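Local coordinates for iron transport multicopper oxidase FET3 (Saccharomyces cerevisiae, PDB 1ZPU), which oxidises Fe(2+) to Fe(3+) with four copper ions, reducing O2 to water, so that the iron can be taken up with high affinity through the permease FTR1, at residues P23-N28 / D114-L119; D226-T231 / N295-F300; H316-D321 / H370-E375. All coordinates share one frame; numbering follows the deposited sequence.

None of the three contacts touches another. Contact 1 ties together the two sheets of the first cupredoxin domain, contact 2 lies where the second domain meets the third, and contact 3 joins the two sheets of the third. Contacts 1 and 3 lie on opposite sides of the chain's centre, their centres about 34 Å apart; contact 2 is about 28 Å from contact 1 and about 29 Å from contact 3, centre to centre. Measured to type 3 copper ligands, the M116 side chain is about 7 Å from that of H105, and the L374 side chain about 10 Å from that of H397. Contact 2 is nearer the type 1 site, with the Y229 side chain about 9 Å from that of H392.

Contact 1 (P23-N28 / D114-L119); sequences PVITCN and DGMKGL
The flat group that carries the contact between I25 and D114 is the peptide unit from D114 to G115. I25 N comes to D114 O nearly along the C=O axis, at 2.8 Å and a C=O...N angle of 166°, while the D114 carboxylate oxygens bind elsewhere: OD1 in a salt bridge with R22, OD2 in a hydrogen bond from V147 N. This is the first plastocyanin-like (cupredoxin) domain, a beta sandwich. Strand 22-27 is an outermost strand of one sheet, and the turn at 114-116 runs into strand 117-123 of the other. V24 and T26 use their backbones to pair with strand 2-14, whereas I25 turns its own the other way, giving N to D114 and O to W33 NE1. The single bond from I25 N thus ties the rim of one sheet to the entry of a strand in the other.

The side chain of I25 follows its amide. With CG1 anti to the carbonyl carbon and beside the backbone N (chi1 -43°), the longer branch swings across the D114 backbone, and CG1 lies 3.8 Å from D114 CB. At the backbone angles of G115 a beta carbon would press on D114 O and sit close to I25 N, which glycine avoids. M116 comes next, at the centre of an inverse gamma turn whose K117 N to G115 O bond is weak. Its thioether runs off from I25, and what it offers the isoleucine is its root: I25 CD1 to M116 CB, 4.2 Å.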
ATOM      1  N   PRO A  23     -10.549  -3.545 -21.127  1.00 68.65           N
ATOM      2  CA  PRO A  23     -11.496  -3.596 -20.012  1.00 68.61           C
ATOM      3  C   PRO A  23     -10.875  -3.107 -18.710  1.00 68.53           C
ATOM      4  O   PRO A  23      -9.757  -3.480 -18.377  1.00 68.66           O
ATOM      5  CB  PRO A  23     -11.869  -5.091 -19.901  1.00 68.06           C
ATOM      6  CG  PRO A  23     -11.400  -5.708 -21.140  1.00 68.08           C
ATOM      7  CD  PRO A  23     -10.227  -4.888 -21.623  1.00 68.86           C
ATOM      8  N   VAL A  24     -11.612  -2.274 -17.987  1.00 68.58           N
ATOM      9  CA  VAL A  24     -11.206  -1.811 -16.673  1.00 68.57           C
ATOM     10  C   VAL A  24     -12.327  -2.098 -15.671  1.00 68.76           C
ATOM     11  O   VAL A  24     -13.478  -2.326 -16.084  1.00 68.73           O
ATOM     12  CB  VAL A  24     -10.828  -0.296 -16.694  1.00 68.72           C
ATOM     13  CG1 VAL A  24      -9.661  -0.043 -17.626  1.00 68.00           C
ATOM     14  CG2 VAL A  24     -11.998   0.554 -17.122  1.00 68.91           C
ATOM     15  N   ILE A  25     -11.998  -2.102 -14.372  1.00 68.71           N
ATOM     16  CA  ILE A  25     -13.012  -2.339 -13.327  1.00 68.73           C
ATOM     17  C   ILE A  25     -13.802  -1.067 -12.988  1.00 68.95           C
ATOM     18  O   ILE A  25     -13.252  -0.087 -12.479  1.00 69.09           O
ATOM     19  CB  ILE A  25     -12.434  -2.961 -12.039  1.00 68.71           C
ATOM     20  CG1 ILE A  25     -11.438  -4.073 -12.371  1.00 69.07           C
ATOM     21  CG2 ILE A  25     -13.566  -3.551 -11.197  1.00 68.73           C
ATOM     22  CD1 ILE A  25     -10.935  -4.857 -11.170  1.00 68.03           C
ATOM     23  N   THR A  26     -15.099  -1.101 -13.265  1.00 68.82           N
ATOM     24  CA  THR A  26     -15.946   0.057 -13.066  1.00 68.97           C
ATOM     25  C   THR A  26     -16.656   0.055 -11.717  1.00 69.00           C
ATOM     26  O   THR A  26     -16.802  -0.983 -11.095  1.00 69.31           O
ATOM     27  CB  THR A  26     -16.970   0.148 -14.195  1.00 68.98           C
ATOM     28  OG1 THR A  26     -17.623  -1.113 -14.345  1.00 68.21           O
ATOM     29  CG2 THR A  26     -16.261   0.494 -15.493  1.00 69.46           C
ATOM     30  N   CYS A  27     -17.087   1.233 -11.283  1.00 69.03           N
ATOM     31  CA  CYS A  27     -17.936   1.392 -10.125  1.00 69.04           C
ATOM     32  C   CYS A  27     -19.300   1.890 -10.596  1.00 69.00           C
ATOM     33  O   CYS A  27     -19.410   3.013 -11.092  1.00 68.93           O
ATOM     34  CB  CYS A  27     -17.306   2.409  -9.176  1.00 68.95           C
ATOM     35  SG  CYS A  27     -18.360   2.876  -7.794  1.00 69.65           S
ATOM     36  N   ASN A  28     -20.336   1.061 -10.444  1.00 69.02           N
ATOM     37  CA  ASN A  28     -21.684   1.372 -10.973  1.00 68.80           C
ATOM     38  C   ASN A  28     -21.667   1.787 -12.443  1.00 68.87           C
ATOM     39  O   ASN A  28     -22.372   2.707 -12.847  1.00 69.02           O
ATOM     40  CB  ASN A  28     -22.373   2.454 -10.139  1.00 68.29           C
ATOM     41  CG  ASN A  28     -22.531   2.064  -8.684  1.00 68.75           C
ATOM     42  OD1 ASN A  28     -22.445   0.890  -8.311  1.00 69.22           O
ATOM     43  ND2 ASN A  28     -22.778   3.058  -7.847  1.00 69.21           N
ATOM     44  N   ASP A 114      -6.213  -3.100 -12.152  1.00 69.69           N
ATOM     45  CA  ASP A 114      -7.199  -3.056 -13.210  1.00 69.70           C
ATOM     46  C   ASP A 114      -8.278  -2.005 -12.957  1.00 69.64           C
ATOM     47  O   ASP A 114      -9.344  -2.039 -13.585  1.00 69.84           O
ATOM     48  CB  ASP A 114      -7.785  -4.454 -13.456  1.00 70.00           C
ATOM     49  CG  ASP A 114      -6.780  -5.409 -14.140  1.00 71.40           C
ATOM     50  OD1 ASP A 114      -5.775  -4.932 -14.731  1.00 72.79           O
ATOM     51  OD2 ASP A 114      -6.997  -6.643 -14.095  1.00 72.78           O
ATOM     52  N   GLY A 115      -8.008  -1.076 -12.036  1.00 69.47           N
ATOM     53  CA  GLY A 115      -8.810   0.147 -11.921  1.00 69.51           C
ATOM     54  C   GLY A 115      -9.552   0.385 -10.617  1.00 69.74           C
ATOM     55  O   GLY A 115     -10.029   1.507 -10.379  1.00 70.04           O
ATOM     56  N   MET A 116      -9.653  -0.644  -9.772  1.00 69.72           N
ATOM     57  CA  MET A 116     -10.460  -0.562  -8.538  1.00 69.63           C
ATOM     58  C   MET A 116      -9.690   0.117  -7.402  1.00 69.69           C
ATOM     59  O   MET A 116      -9.142  -0.551  -6.506  1.00 70.03           O
ATOM     60  CB  MET A 116     -10.966  -1.944  -8.128  1.00 69.07           C
ATOM     61  CG  MET A 116     -11.926  -1.962  -6.992  1.00 68.23           C
ATOM     62  SD  MET A 116     -12.648  -3.633  -6.817  1.00 69.49           S
ATOM     63  CE  MET A 116     -13.339  -3.515  -5.182  1.00 69.71           C
ATOM     64  N   LYS A 117      -9.671   1.444  -7.440  1.00 69.29           N
ATOM     65  CA  LYS A 117      -8.869   2.236  -6.517  1.00 69.39           C
ATOM     66  C   LYS A 117      -9.294   3.705  -6.618  1.00 69.28           C
ATOM     67  O   LYS A 117      -9.760   4.155  -7.662  1.00 69.28           O
ATOM     68  CB  LYS A 117      -7.380   2.086  -6.828  1.00 69.22           C
ATOM     69  CG  LYS A 117      -7.004   2.538  -8.242  1.00 70.46           C
ATOM     70  CD  LYS A 117      -5.708   1.896  -8.737  1.00 71.40           C
ATOM     71  CE  LYS A 117      -4.984   2.762  -9.782  1.00 72.37           C
ATOM     72  NZ  LYS A 117      -3.974   1.954 -10.543  1.00 73.63           N
ATOM     73  N   GLY A 118      -9.131   4.437  -5.521  1.00 69.21           N
ATOM     74  CA  GLY A 118      -9.642   5.788  -5.384  1.00 68.96           C
ATOM     75  C   GLY A 118      -9.077   6.430  -4.137  1.00 68.96           C
ATOM     76  O   GLY A 118      -8.551   5.741  -3.264  1.00 69.03           O
ATOM     77  N   LEU A 119      -9.185   7.752  -4.050  1.00 68.89           N
ATOM     78  CA  LEU A 119      -8.658   8.495  -2.918  1.00 68.80           C
ATOM     79  C   LEU A 119      -9.635   8.603  -1.752  1.00 68.98           C
ATOM     80  O   LEU A 119     -10.845   8.640  -1.931  1.00 69.03           O
ATOM     81  CB  LEU A 119      -8.221   9.887  -3.366  1.00 68.74           C
ATOM     82  CG  LEU A 119      -7.124  10.001  -4.429  1.00 68.39           C
ATOM     83  CD1 LEU A 119      -6.684  11.426  -4.545  1.00 68.04           C
ATOM     84  CD2 LEU A 119      -5.927   9.145  -4.109  1.00 67.79           C
TER

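Contact 2 (D226-T231 / N295-F300); sequences DMLYIT and NFLDDF
Y229 and F296 run alongside each other in the same direction, but their rings meet obliquely, the planes at 33° and the centroids 5.2 Å apart. Y229 CB sits over the face of the F296 ring, in a CH-pi contact 3.7 Å from the ring centroid and offset toward the rim. F296 reaches this place because its CG stands between the backbone N and the carbonyl carbon (chi1 55°), which folds the ring back over strand 228-230. On the other side of the backbone L228 and L297 also run alongside each other, touching methyl to methyl at 4.1 Å between their CD2 atoms. M227 crosses F296 at a slant, its CG near F296 CB.

Between these two layers the backbones join. M227 O accepts from L297 N at 3.1 Å, the donor tilted 23° from the carbonyl plane, and F296 CA adds a CH...O contact to the same oxygen. Strand 228-230 is an outer strand of its sheet in the second cupredoxin domain, and the loop 295-300, part of the connection to the third domain, lies against that edge. F296 and Y229 both reach Y440 on strand 438-441 of the third domain, and the Y229 hydroxyl is held by D257 and S200.

D298 OD1 receives F300 N in an Asx turn, and D298 and D299 form salt bridges to R406, R436 and R442. The chemistry is divided: apolar packing and one backbone bond fix the loop to the second domain, while the charges of its acidic end are probably balanced by arginines of the third.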
ATOM      1  N   ASP A 226      13.048  19.872  -4.821  1.00 69.60           N
ATOM      2  CA  ASP A 226      12.774  19.979  -6.231  1.00 69.57           C
ATOM      3  C   ASP A 226      12.188  18.685  -6.748  1.00 69.47           C
ATOM      4  O   ASP A 226      11.562  18.677  -7.799  1.00 69.91           O
ATOM      5  CB  ASP A 226      14.060  20.270  -6.982  1.00 69.86           C
ATOM      6  CG  ASP A 226      14.680  21.588  -6.579  1.00 71.65           C
ATOM      7  OD1 ASP A 226      15.924  21.711  -6.664  1.00 72.25           O
ATOM      8  OD2 ASP A 226      13.918  22.501  -6.172  1.00 74.05           O
ATOM      9  N   MET A 227      12.382  17.589  -6.018  1.00 69.16           N
ATOM     10  CA  MET A 227      12.009  16.271  -6.526  1.00 69.18           C
ATOM     11  C   MET A 227      11.569  15.272  -5.437  1.00 69.13           C
ATOM     12  O   MET A 227      12.146  15.222  -4.344  1.00 69.29           O
ATOM     13  CB  MET A 227      13.169  15.698  -7.345  1.00 68.60           C
ATOM     14  CG  MET A 227      12.782  14.499  -8.187  1.00 69.55           C
ATOM     15  SD  MET A 227      14.116  13.838  -9.192  1.00 70.30           S
ATOM     16  CE  MET A 227      14.522  15.250 -10.204  1.00 68.42           C
ATOM     17  N   LEU A 228      10.550  14.472  -5.736  1.00 69.08           N
ATOM     18  CA  LEU A 228      10.141  13.395  -4.818  1.00 68.99           C
ATOM     19  C   LEU A 228      10.359  12.029  -5.426  1.00 68.86           C
ATOM     20  O   LEU A 228      10.224  11.865  -6.627  1.00 69.16           O
ATOM     21  CB  LEU A 228       8.672  13.515  -4.423  1.00 68.76           C
ATOM     22  CG  LEU A 228       8.178  14.793  -3.754  1.00 69.15           C
ATOM     23  CD1 LEU A 228       6.659  14.806  -3.709  1.00 69.96           C
ATOM     24  CD2 LEU A 228       8.767  14.954  -2.355  1.00 69.84           C
ATOM     25  N   TYR A 229      10.707  11.057  -4.590  1.00 68.80           N
ATOM     26  CA  TYR A 229      10.658   9.651  -4.974  1.00 68.72           C
ATOM     27  C   TYR A 229       9.462   9.025  -4.238  1.00 68.90           C
ATOM     28  O   TYR A 229       9.481   8.897  -3.022  1.00 69.59           O
ATOM     29  CB  TYR A 229      11.973   8.950  -4.618  1.00 68.18           C
ATOM     30  CG  TYR A 229      12.058   7.484  -5.012  1.00 68.68           C
ATOM     31  CD1 TYR A 229      12.455   7.096  -6.297  1.00 68.71           C
ATOM     32  CD2 TYR A 229      11.734   6.484  -4.099  1.00 69.09           C
ATOM     33  CE1 TYR A 229      12.516   5.751  -6.661  1.00 67.04           C
ATOM     34  CE2 TYR A 229      11.793   5.144  -4.448  1.00 68.47           C
ATOM     35  CZ  TYR A 229      12.189   4.780  -5.722  1.00 67.62           C
ATOM     36  OH  TYR A 229      12.240   3.433  -6.024  1.00 66.96           O
ATOM     37  N   ILE A 230       8.416   8.667  -4.966  1.00 68.71           N
ATOM     38  CA  ILE A 230       7.195   8.126  -4.366  1.00 68.83           C
ATOM     39  C   ILE A 230       7.008   6.671  -4.780  1.00 69.14           C
ATOM     40  O   ILE A 230       6.826   6.388  -5.982  1.00 69.42           O
ATOM     41  CB  ILE A 230       5.936   8.900  -4.836  1.00 68.49           C
ATOM     42  CG1 ILE A 230       6.217  10.408  -4.819  1.00 69.86           C
ATOM     43  CG2 ILE A 230       4.745   8.551  -3.994  1.00 66.34           C
ATOM     44  CD1 ILE A 230       5.021  11.260  -5.178  1.00 69.37           C
ATOM     45  N   THR A 231       7.051   5.757  -3.804  1.00 68.86           N
ATOM     46  CA  THR A 231       6.794   4.339  -4.068  1.00 68.86           C
ATOM     47  C   THR A 231       5.297   4.146  -4.162  1.00 68.92           C
ATOM     48  O   THR A 231       4.534   5.041  -3.823  1.00 68.87           O
ATOM     49  CB  THR A 231       7.331   3.387  -2.945  1.00 69.29           C
ATOM     50  OG1 THR A 231       6.401   3.327  -1.849  1.00 69.00           O
ATOM     51  CG2 THR A 231       8.716   3.795  -2.439  1.00 68.15           C
ATOM     52  N   ASN A 295      18.857  13.369  -6.299  1.00 69.66           N
ATOM     53  CA  ASN A 295      18.724  14.384  -5.249  1.00 69.58           C
ATOM     54  C   ASN A 295      17.304  14.604  -4.764  1.00 69.46           C
ATOM     55  O   ASN A 295      16.993  15.657  -4.203  1.00 69.72           O
ATOM     56  CB  ASN A 295      19.342  15.709  -5.677  1.00 69.73           C
ATOM     57  CG  ASN A 295      20.781  15.565  -6.085  1.00 69.76           C
ATOM     58  OD1 ASN A 295      21.582  14.962  -5.373  1.00 70.06           O
ATOM     59  ND2 ASN A 295      21.121  16.113  -7.245  1.00 70.15           N
ATOM     60  N   PHE A 296      16.452  13.605  -4.961  1.00 69.04           N
ATOM     61  CA  PHE A 296      15.101  13.637  -4.411  1.00 68.95           C
ATOM     62  C   PHE A 296      15.167  13.634  -2.885  1.00 69.02           C
ATOM     63  O   PHE A 296      16.149  13.169  -2.301  1.00 69.07           O
ATOM     64  CB  PHE A 296      14.282  12.420  -4.900  1.00 68.69           C
ATOM     65  CG  PHE A 296      14.939  11.096  -4.615  1.00 67.90           C
ATOM     66  CD1 PHE A 296      14.732  10.448  -3.403  1.00 65.88           C
ATOM     67  CD2 PHE A 296      15.796  10.516  -5.551  1.00 67.92           C
ATOM     68  CE1 PHE A 296      15.351   9.240  -3.134  1.00 66.06           C
ATOM     69  CE2 PHE A 296      16.424   9.308  -5.286  1.00 67.48           C
ATOM     70  CZ  PHE A 296      16.207   8.670  -4.073  1.00 66.98           C
ATOM     71  N   LEU A 297      14.114  14.136  -2.252  1.00 69.12           N
ATOM     72  CA  LEU A 297      13.982  14.114  -0.798  1.00 69.17           C
ATOM     73  C   LEU A 297      14.034  12.703  -0.201  1.00 69.16           C
ATOM     74  O   LEU A 297      13.304  11.821  -0.617  1.00 69.06           O
ATOM     75  CB  LEU A 297      12.662  14.770  -0.398  1.00 69.48           C
ATOM     76  CG  LEU A 297      12.258  14.730   1.073  1.00 69.48           C
ATOM     77  CD1 LEU A 297      13.088  15.743   1.853  1.00 69.35           C
ATOM     78  CD2 LEU A 297      10.778  15.025   1.169  1.00 68.95           C
ATOM     79  N   ASP A 298      14.911  12.507   0.782  1.00 69.45           N
ATOM     80  CA  ASP A 298      14.920  11.267   1.563  1.00 69.31           C
ATOM     81  C   ASP A 298      13.963  11.440   2.739  1.00 69.23           C
ATOM     82  O   ASP A 298      14.265  12.146   3.709  1.00 69.19           O
ATOM     83  CB  ASP A 298      16.335  10.892   2.044  1.00 69.08           C
ATOM     84  CG  ASP A 298      16.387   9.512   2.698  1.00 69.30           C
ATOM     85  OD1 ASP A 298      15.310   8.960   3.031  1.00 69.93           O
ATOM     86  OD2 ASP A 298      17.503   8.977   2.894  1.00 68.32           O
ATOM     87  N   ASP A 299      12.807  10.795   2.631  1.00 69.20           N
ATOM     88  CA  ASP A 299      11.735  10.927   3.603  1.00 69.20           C
ATOM     89  C   ASP A 299      12.138  10.501   5.009  1.00 69.17           C
ATOM     90  O   ASP A 299      11.447  10.832   5.966  1.00 69.35           O
ATOM     91  CB  ASP A 299      10.499  10.165   3.144  1.00 69.14           C
ATOM     92  CG  ASP A 299      10.787   8.698   2.851  1.00 70.21           C
ATOM     93  OD1 ASP A 299      11.836   8.405   2.229  1.00 72.44           O
ATOM     94  OD2 ASP A 299       9.966   7.829   3.221  1.00 70.12           O
ATOM     95  N   PHE A 300      13.257   9.789   5.138  1.00 69.14           N
ATOM     96  CA  PHE A 300      13.775   9.378   6.451  1.00 69.00           C
ATOM     97  C   PHE A 300      14.026  10.586   7.375  1.00 69.33           C
ATOM     98  O   PHE A 300      13.882  10.480   8.599  1.00 69.65           O
ATOM     99  CB  PHE A 300      15.049   8.534   6.280  1.00 68.60           C
ATOM    100  CG  PHE A 300      15.676   8.089   7.578  1.00 68.70           C
ATOM    101  CD1 PHE A 300      15.388   6.836   8.111  1.00 68.52           C
ATOM    102  CD2 PHE A 300      16.569   8.917   8.266  1.00 68.05           C
ATOM    103  CE1 PHE A 300      15.967   6.417   9.324  1.00 67.68           C
ATOM    104  CE2 PHE A 300      17.131   8.513   9.469  1.00 67.50           C
ATOM    105  CZ  PHE A 300      16.830   7.256   9.998  1.00 67.61           C
TER

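Contact 3 (H316-D321 / H370-E375); sequences HVITVD and HTFILE. With NAG (2-acetamido-2-deoxy-beta-D-glucopyranose), chain B.
Strands 316-321 and 371-374 run antiparallel at 164°, with axes 9.4 Å apart, too far for backbone pairing, and I318 and F372 fill the space between. The isoleucine lies across one face of the phenyl ring: CG2 sits above the outer end, 3.7 Å from CZ, and CD1 comes over the root, 4.1 Å from CG. CG2 makes a CH-pi contact 4.0 Å from the ring centroid. F372 presents this face because its CG is anti to the carbonyl carbon and beside the backbone N (chi1 -63°), which lays the ring obliquely across I318. With an alanine in place of F372, I318 CG2 and CD1 would probably lose the ring face they rest on, and a gap would open between the two strands.

The strands belong to different sheets of the third cupredoxin domain: 316-326 pairs with 379-386 in one, 371-374 with 474-479 in the other, and the side chains described here are part of the filling of that beta sandwich. L477 joins I318 from the second sheet, and V380 meets L374 from the first.

Toward the end of the sandwich, H316 and L374 cross at about a right angle, H316 CD2 being 3.8 Å from L374 CD2. The imidazole extends from its strand with CG anti to the backbone N (chi1 -164°) and turns an edge to the opposite backbone, where I373 O lies near the ring plane, 3.5 Å from NE2. L374 CD2 also reaches I318 CD1, at 4.3 Å. One residue on, the carboxylate of E375 lies beside O5 of the N-acetylglucosamine, the sugar carried by N360.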
ATOM      1  N   HIS A 316       9.536  -6.990  21.683  1.00 68.89           N
ATOM      2  CA  HIS A 316       9.331  -8.033  20.710  1.00 68.81           C
ATOM      3  C   HIS A 316      10.068  -7.632  19.438  1.00 68.97           C
ATOM      4  O   HIS A 316       9.736  -6.616  18.819  1.00 69.15           O
ATOM      5  CB  HIS A 316       7.826  -8.159  20.440  1.00 68.53           C
ATOM      6  CG  HIS A 316       7.430  -9.423  19.748  1.00 68.13           C
ATOM      7  ND1 HIS A 316       8.331 -10.238  19.096  1.00 68.43           N
ATOM      8  CD2 HIS A 316       6.216  -9.994  19.573  1.00 67.93           C
ATOM      9  CE1 HIS A 316       7.693 -11.266  18.566  1.00 68.23           C
ATOM     10  NE2 HIS A 316       6.407 -11.139  18.837  1.00 68.51           N
ATOM     11  N   VAL A 317      11.078  -8.414  19.057  1.00 69.00           N
ATOM     12  CA  VAL A 317      11.807  -8.172  17.803  1.00 68.85           C
ATOM     13  C   VAL A 317      11.473  -9.234  16.767  1.00 68.81           C
ATOM     14  O   VAL A 317      11.645 -10.428  17.003  1.00 68.90           O
ATOM     15  CB  VAL A 317      13.339  -8.082  18.008  1.00 68.57           C
ATOM     16  CG1 VAL A 317      14.049  -7.820  16.678  1.00 68.27           C
ATOM     17  CG2 VAL A 317      13.673  -6.989  18.998  1.00 68.40           C
ATOM     18  N   ILE A 318      10.976  -8.781  15.625  1.00 68.75           N
ATOM     19  CA  ILE A 318      10.731  -9.648  14.477  1.00 68.71           C
ATOM     20  C   ILE A 318      11.818  -9.382  13.418  1.00 68.85           C
ATOM     21  O   ILE A 318      11.904  -8.278  12.882  1.00 69.07           O
ATOM     22  CB  ILE A 318       9.311  -9.393  13.888  1.00 68.51           C
ATOM     23  CG1 ILE A 318       8.246  -9.592  14.967  1.00 68.06           C
ATOM     24  CG2 ILE A 318       9.042 -10.281  12.683  1.00 67.91           C
ATOM     25  CD1 ILE A 318       6.890  -9.035  14.623  1.00 68.15           C
ATOM     26  N   THR A 319      12.656 -10.378  13.136  1.00 68.72           N
ATOM     27  CA  THR A 319      13.678 -10.246  12.102  1.00 68.73           C
ATOM     28  C   THR A 319      13.315 -11.092  10.887  1.00 68.86           C
ATOM     29  O   THR A 319      13.183 -12.305  10.976  1.00 68.94           O
ATOM     30  CB  THR A 319      15.095 -10.604  12.618  1.00 68.51           C
ATOM     31  OG1 THR A 319      15.446  -9.720  13.685  1.00 69.02           O
ATOM     32  CG2 THR A 319      16.139 -10.462  11.517  1.00 68.11           C
ATOM     33  N   VAL A 320      13.143 -10.443   9.746  1.00 68.95           N
ATOM     34  CA  VAL A 320      12.809 -11.162   8.529  1.00 69.03           C
ATOM     35  C   VAL A 320      13.773 -10.845   7.392  1.00 69.15           C
ATOM     36  O   VAL A 320      14.123  -9.687   7.158  1.00 69.11           O
ATOM     37  CB  VAL A 320      11.340 -10.915   8.086  1.00 69.03           C
ATOM     38  CG1 VAL A 320      10.372 -11.442   9.132  1.00 69.08           C
ATOM     39  CG2 VAL A 320      11.085  -9.447   7.830  1.00 68.83           C
ATOM     40  N   ASP A 321      14.206 -11.893   6.697  1.00 69.38           N
ATOM     41  CA  ASP A 321      15.018 -11.738   5.488  1.00 69.53           C
ATOM     42  C   ASP A 321      14.122 -11.886   4.269  1.00 69.46           C
ATOM     43  O   ASP A 321      13.267 -12.772   4.227  1.00 69.77           O
ATOM     44  CB  ASP A 321      16.170 -12.745   5.449  1.00 69.48           C
ATOM     45  CG  ASP A 321      17.211 -12.498   6.547  1.00 70.84           C
ATOM     46  OD1 ASP A 321      17.052 -11.543   7.345  1.00 72.77           O
ATOM     47  OD2 ASP A 321      18.194 -13.263   6.624  1.00 71.69           O
ATOM     48  N   HIS A 370       2.792 -17.349   8.440  1.00 69.11           N
ATOM     49  CA  HIS A 370       3.717 -16.401   9.069  1.00 69.11           C
ATOM     50  C   HIS A 370       3.044 -15.450  10.046  1.00 69.19           C
ATOM     51  O   HIS A 370       3.100 -14.223   9.866  1.00 69.21           O
ATOM     52  CB  HIS A 370       4.527 -15.605   8.050  1.00 69.05           C
ATOM     53  CG  HIS A 370       5.980 -15.519   8.393  1.00 69.52           C
ATOM     54  ND1 HIS A 370       6.947 -15.178   7.472  1.00 69.69           N
ATOM     55  CD2 HIS A 370       6.634 -15.776   9.552  1.00 69.10           C
ATOM     56  CE1 HIS A 370       8.132 -15.208   8.055  1.00 69.69           C
ATOM     57  NE2 HIS A 370       7.970 -15.572   9.315  1.00 69.45           N
ATOM     58  N   THR A 371       2.420 -16.024  11.076  1.00 68.99           N
ATOM     59  CA  THR A 371       1.696 -15.235  12.064  1.00 68.98           C
ATOM     60  C   THR A 371       2.519 -15.010  13.320  1.00 68.97           C
ATOM     61  O   THR A 371       3.147 -15.929  13.830  1.00 69.14           O
ATOM     62  CB  THR A 371       0.316 -15.843  12.401  1.00 68.95           C
ATOM     63  OG1 THR A 371      -0.611 -15.516  11.359  1.00 69.37           O
ATOM     64  CG2 THR A 371      -0.229 -15.282  13.686  1.00 68.78           C
ATOM     65  N   PHE A 372       2.523 -13.769  13.791  1.00 68.95           N
ATOM     66  CA  PHE A 372       3.129 -13.412  15.067  1.00 68.97           C
ATOM     67  C   PHE A 372       2.069 -12.860  15.999  1.00 69.15           C
ATOM     68  O   PHE A 372       1.145 -12.168  15.555  1.00 69.44           O
ATOM     69  CB  PHE A 372       4.204 -12.355  14.875  1.00 68.74           C
ATOM     70  CG  PHE A 372       5.343 -12.808  14.031  1.00 68.96           C
ATOM     71  CD1 PHE A 372       5.232 -12.818  12.637  1.00 68.88           C
ATOM     72  CD2 PHE A 372       6.534 -13.217  14.619  1.00 68.29           C
ATOM     73  CE1 PHE A 372       6.290 -13.236  11.846  1.00 68.79           C
ATOM     74  CE2 PHE A 372       7.598 -13.630  13.844  1.00 68.18           C
ATOM     75  CZ  PHE A 372       7.479 -13.642  12.450  1.00 68.61           C
ATOM     76  N   ILE A 373       2.195 -13.163  17.288  1.00 69.19           N
ATOM     77  CA  ILE A 373       1.286 -12.602  18.281  1.00 69.22           C
ATOM     78  C   ILE A 373       1.965 -11.484  19.064  1.00 69.22           C
ATOM     79  O   ILE A 373       3.065 -11.656  19.582  1.00 69.25           O
ATOM     80  CB  ILE A 373       0.716 -13.675  19.222  1.00 69.21           C
ATOM     81  CG1 ILE A 373       0.072 -14.784  18.390  1.00 69.27           C
ATOM     82  CG2 ILE A 373      -0.302 -13.056  20.180  1.00 68.84           C
ATOM     83  CD1 ILE A 373      -0.467 -15.924  19.211  1.00 69.58           C
ATOM     84  N   LEU A 374       1.298 -10.338  19.130  1.00 69.13           N
ATOM     85  CA  LEU A 374       1.833  -9.187  19.840  1.00 69.14           C
ATOM     86  C   LEU A 374       1.099  -8.985  21.160  1.00 69.21           C
ATOM     87  O   LEU A 374      -0.116  -9.133  21.213  1.00 69.25           O
ATOM     88  CB  LEU A 374       1.723  -7.930  18.978  1.00 69.20           C
ATOM     89  CG  LEU A 374       2.144  -7.968  17.503  1.00 68.80           C
ATOM     90  CD1 LEU A 374       1.821  -6.626  16.868  1.00 68.84           C
ATOM     91  CD2 LEU A 374       3.615  -8.321  17.309  1.00 68.25           C
ATOM     92  N   GLU A 375       1.840  -8.640  22.215  1.00 69.30           N
ATOM     93  CA  GLU A 375       1.282  -8.505  23.568  1.00 69.39           C
ATOM     94  C   GLU A 375       0.661  -7.142  23.861  1.00 69.34           C
ATOM     95  O   GLU A 375       0.992  -6.143  23.224  1.00 69.14           O
ATOM     96  CB  GLU A 375       2.330  -8.830  24.636  1.00 69.53           C
ATOM     97  CG  GLU A 375       2.791 -10.290  24.672  1.00 70.82           C
ATOM     98  CD  GLU A 375       1.680 -11.288  25.021  1.00 72.44           C
ATOM     99  OE1 GLU A 375       0.928 -11.064  26.006  1.00 72.61           O
ATOM    100  OE2 GLU A 375       1.576 -12.309  24.304  1.00 73.19           O
TER
HETATM  101  C1  NAG B2018       0.733 -15.160  25.777  1.00 78.48           C
HETATM  102  C2  NAG B2018       2.070 -15.783  26.204  1.00 80.78           C
HETATM  103  C3  NAG B2018       2.433 -15.618  27.700  1.00 81.13           C
HETATM  104  C4  NAG B2018       1.473 -14.792  28.587  1.00 81.09           C
HETATM  105  C5  NAG B2018       0.237 -14.240  27.852  1.00 80.62           C
HETATM  106  C6  NAG B2018      -0.360 -12.994  28.504  1.00 80.66           C
HETATM  107  C7  NAG B2018       2.471 -17.774  24.782  1.00 82.14           C
HETATM  108  C8  NAG B2018       1.882 -19.125  24.472  1.00 82.25           C
HETATM  109  N2  NAG B2018       2.045 -17.209  25.913  1.00 81.60           N
HETATM  110  O3  NAG B2018       3.748 -15.102  27.830  1.00 81.27           O
HETATM  111  O4  NAG B2018       1.071 -15.599  29.684  1.00 80.98           O
HETATM  112  O5  NAG B2018       0.543 -13.958  26.499  1.00 79.33           O
HETATM  113  O6  NAG B2018      -1.726 -12.893  28.106  1.00 80.17           O
HETATM  114  O7  NAG B2018       3.299 -17.260  24.024  1.00 82.50           O